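Local coordinates for protein glycoside hydrolase family 81 (Clostridium thermocellum, PDB 6FOP) that probably hydrolyses beta-1,3-glucans such as laminarin, as a family 81 glycoside hydrolase of the cellulosome, at residues 543-549 and 559-563. Numbering follows the deposited sequence.
Sequences FSPSYGH and KYCHE. With NI (nickel (II) ion), chain B.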
loop_
_atom_site.group_PDB
_atom_site.type_symbol
_atom_site.label_atom_id
_atom_site.label_comp_id
_atom_site.label_asym_id
_atom_site.label_seq_id
_atom_site.Cartn_x
_atom_site.Cartn_y
_atom_site.Cartn_z
ATOM N N PHE A 543 -13.496 -6.351 -11.137
ATOM C CA PHE A 543 -13.279 -7.781 -11.319
ATOM C C PHE A 543 -13.919 -8.257 -12.611
ATOM O O PHE A 543 -14.998 -7.804 -12.987
ATOM C CB PHE A 543 -13.814 -8.600 -10.144
ATOM C CG PHE A 543 -13.165 -8.305 -8.811
ATOM C CD1 PHE A 543 -11.949 -7.617 -8.693
ATOM C CD2 PHE A 543 -13.782 -8.733 -7.651
ATOM C CE1 PHE A 543 -11.382 -7.366 -7.453
ATOM C CE2 PHE A 543 -13.201 -8.505 -6.414
ATOM C CZ PHE A 543 -12.018 -7.792 -6.319
ATOM N N SER A 544 -13.226 -9.165 -13.285
ATOM C CA SER A 544 -13.750 -9.800 -14.493
ATOM C C SER A 544 -15.033 -10.580 -14.202
ATOM O O SER A 544 -15.146 -11.193 -13.146
ATOM C CB SER A 544 -12.733 -10.811 -15.028
ATOM O OG SER A 544 -13.278 -11.526 -16.141
ATOM N N PRO A 545 -15.991 -10.597 -15.146
ATOM C CA PRO A 545 -17.136 -11.475 -14.955
ATOM C C PRO A 545 -16.768 -12.954 -14.778
ATOM O O PRO A 545 -17.539 -13.705 -14.182
ATOM C CB PRO A 545 -17.941 -11.274 -16.246
ATOM C CG PRO A 545 -17.572 -9.923 -16.719
ATOM C CD PRO A 545 -16.142 -9.729 -16.332
ATOM N N SER A 546 -15.610 -13.369 -15.296
ATOM C CA SER A 546 -15.159 -14.741 -15.175
ATOM C C SER A 546 -14.548 -15.051 -13.812
ATOM O O SER A 546 -14.359 -16.207 -13.499
ATOM C CB SER A 546 -14.160 -15.093 -16.262
ATOM O OG SER A 546 -12.981 -14.355 -16.117
ATOM N N TYR A 547 -14.202 -14.023 -13.027
ATOM C CA TYR A 547 -13.702 -14.225 -11.677
ATOM C C TYR A 547 -14.907 -14.594 -10.814
ATOM O O TYR A 547 -15.947 -13.939 -10.855
ATOM C CB TYR A 547 -12.978 -12.966 -11.190
ATOM C CG TYR A 547 -12.448 -13.052 -9.779
ATOM C CD1 TYR A 547 -11.436 -13.920 -9.466
ATOM C CD2 TYR A 547 -12.953 -12.246 -8.770
ATOM C CE1 TYR A 547 -10.921 -13.998 -8.189
ATOM C CE2 TYR A 547 -12.461 -12.321 -7.475
ATOM C CZ TYR A 547 -11.448 -13.189 -7.192
ATOM O OH TYR A 547 -10.949 -13.319 -5.935
ATOM N N GLY A 548 -14.764 -15.656 -10.042
ATOM C CA GLY A 548 -15.905 -16.269 -9.363
ATOM C C GLY A 548 -16.260 -15.780 -7.965
ATOM O O GLY A 548 -16.909 -16.506 -7.212
ATOM N N HIS A 549 -15.859 -14.575 -7.609
ATOM C CA HIS A 549 -16.004 -14.065 -6.247
ATOM C C HIS A 549 -16.253 -12.566 -6.284
ATOM O O HIS A 549 -15.859 -11.894 -7.246
ATOM C CB HIS A 549 -14.729 -14.383 -5.433
ATOM C CG HIS A 549 -14.293 -15.811 -5.525
ATOM N ND1 HIS A 549 -14.781 -16.783 -4.678
ATOM C CD2 HIS A 549 -13.513 -16.456 -6.425
ATOM C CE1 HIS A 549 -14.287 -17.956 -5.022
ATOM N NE2 HIS A 549 -13.515 -17.787 -6.084
ATOM N N LYS A 559 -1.744 -10.817 -11.088
ATOM C CA LYS A 559 -3.007 -11.549 -10.897
ATOM C C LYS A 559 -3.703 -11.004 -9.669
ATOM O O LYS A 559 -3.117 -10.265 -8.885
ATOM C CB LYS A 559 -2.780 -13.048 -10.744
ATOM C CG LYS A 559 -2.123 -13.484 -9.441
ATOM C CD LYS A 559 -2.084 -14.988 -9.345
ATOM C CE LYS A 559 -1.424 -15.458 -8.061
ATOM N NZ LYS A 559 -1.357 -16.947 -8.027
ATOM N N TYR A 560 -4.954 -11.404 -9.490
ATOM C CA TYR A 560 -5.587 -11.305 -8.174
ATOM C C TYR A 560 -6.330 -12.585 -7.964
ATOM O O TYR A 560 -6.695 -13.267 -8.915
ATOM C CB TYR A 560 -6.498 -10.090 -8.018
ATOM C CG TYR A 560 -7.555 -9.899 -9.066
ATOM C CD1 TYR A 560 -8.794 -10.528 -8.949
ATOM C CD2 TYR A 560 -7.306 -9.107 -10.190
ATOM C CE1 TYR A 560 -9.769 -10.358 -9.935
ATOM C CE2 TYR A 560 -8.269 -8.901 -11.158
ATOM C CZ TYR A 560 -9.492 -9.536 -11.055
ATOM O OH TYR A 560 -10.450 -9.329 -12.038
ATOM N N CYS A 561 -6.529 -12.950 -6.706
ATOM C CA CYS A 561 -7.106 -14.256 -6.438
ATOM C C CYS A 561 -7.751 -14.348 -5.073
ATOM O O CYS A 561 -7.627 -13.458 -4.238
ATOM C CB CYS A 561 -6.042 -15.331 -6.573
ATOM S SG CYS A 561 -4.717 -15.157 -5.370
ATOM N N HIS A 562 -8.477 -15.439 -4.895
ATOM C CA HIS A 562 -9.223 -15.772 -3.681
ATOM C C HIS A 562 -8.491 -16.916 -2.952
ATOM O O HIS A 562 -9.079 -17.945 -2.607
ATOM C CB HIS A 562 -10.631 -16.135 -4.107
ATOM C CG HIS A 562 -11.634 -16.246 -3.001
ATOM N ND1 HIS A 562 -11.838 -17.406 -2.279
ATOM C CD2 HIS A 562 -12.585 -15.382 -2.592
ATOM C CE1 HIS A 562 -12.847 -17.235 -1.445
ATOM N NE2 HIS A 562 -13.339 -16.029 -1.635
ATOM N N GLU A 563 -7.206 -16.688 -2.731
ATOM C CA GLU A 563 -6.298 -17.622 -2.055
ATOM C C GLU A 563 -5.561 -16.905 -0.943
ATOM O O GLU A 563 -5.413 -15.681 -0.977
ATOM C CB GLU A 563 -5.295 -18.232 -3.047
ATOM C CG GLU A 563 -5.935 -19.004 -4.173
ATOM C CD GLU A 563 -4.939 -19.604 -5.142
ATOM O OE1 GLU A 563 -4.018 -18.898 -5.578
ATOM O OE2 GLU A 563 -5.098 -20.789 -5.480
HETATM NI NI NI B . -15.211 -15.542 -0.885
#
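Y560 meets F543 with a face and Y547 with an edge, and the three rings form an aromatic cluster that packs the loop 543-549 against the strand 559-561. Its pair with Y547 is T-shaped: the CE1 edge of Y560 sits over the centre of the Y547 face, 3.8 Å from Y547 CG, with the planes at 78°. F543 lies over a face of Y560 instead, its CE1 above the rim, in a strongly offset pair. Y560 CG is wedged between its own backbone N and carbonyl carbon (chi1 53°), which sends the ring across to the loop. There its hydroxyl accepts the N-H of S544, S544 N to Y560 OH being 3.0 Å at a fairly straight 161°. This bond falls at the first residue of a type I turn, S544 to Y547, which is closed by the backbone bond Y547 N to S544 O and braced by S544 OG donating to S546 OG.

The opposite face of Y547 carries H549 CD2, off toward the rim. H549 in turn stacks face to face on H562, with centroids 3.8 Å apart and planes nearly parallel, and H562 CB also makes a CH-pi contact with the H549 ring. Farther out, strand 80-82 pairs with 559-561, and Y547 OH bonds to Y551 O. H562 belongs to a nickel site completed by H574, E601 and E605; H549 ND1 hydrogen-bonds to E605, so H549 is a second-shell residue touching two of the ligands. The H562 side chain swings away from its own backbone N, and the imidazole reaches the metal, binding nickel through NE2 at 2.1 Å.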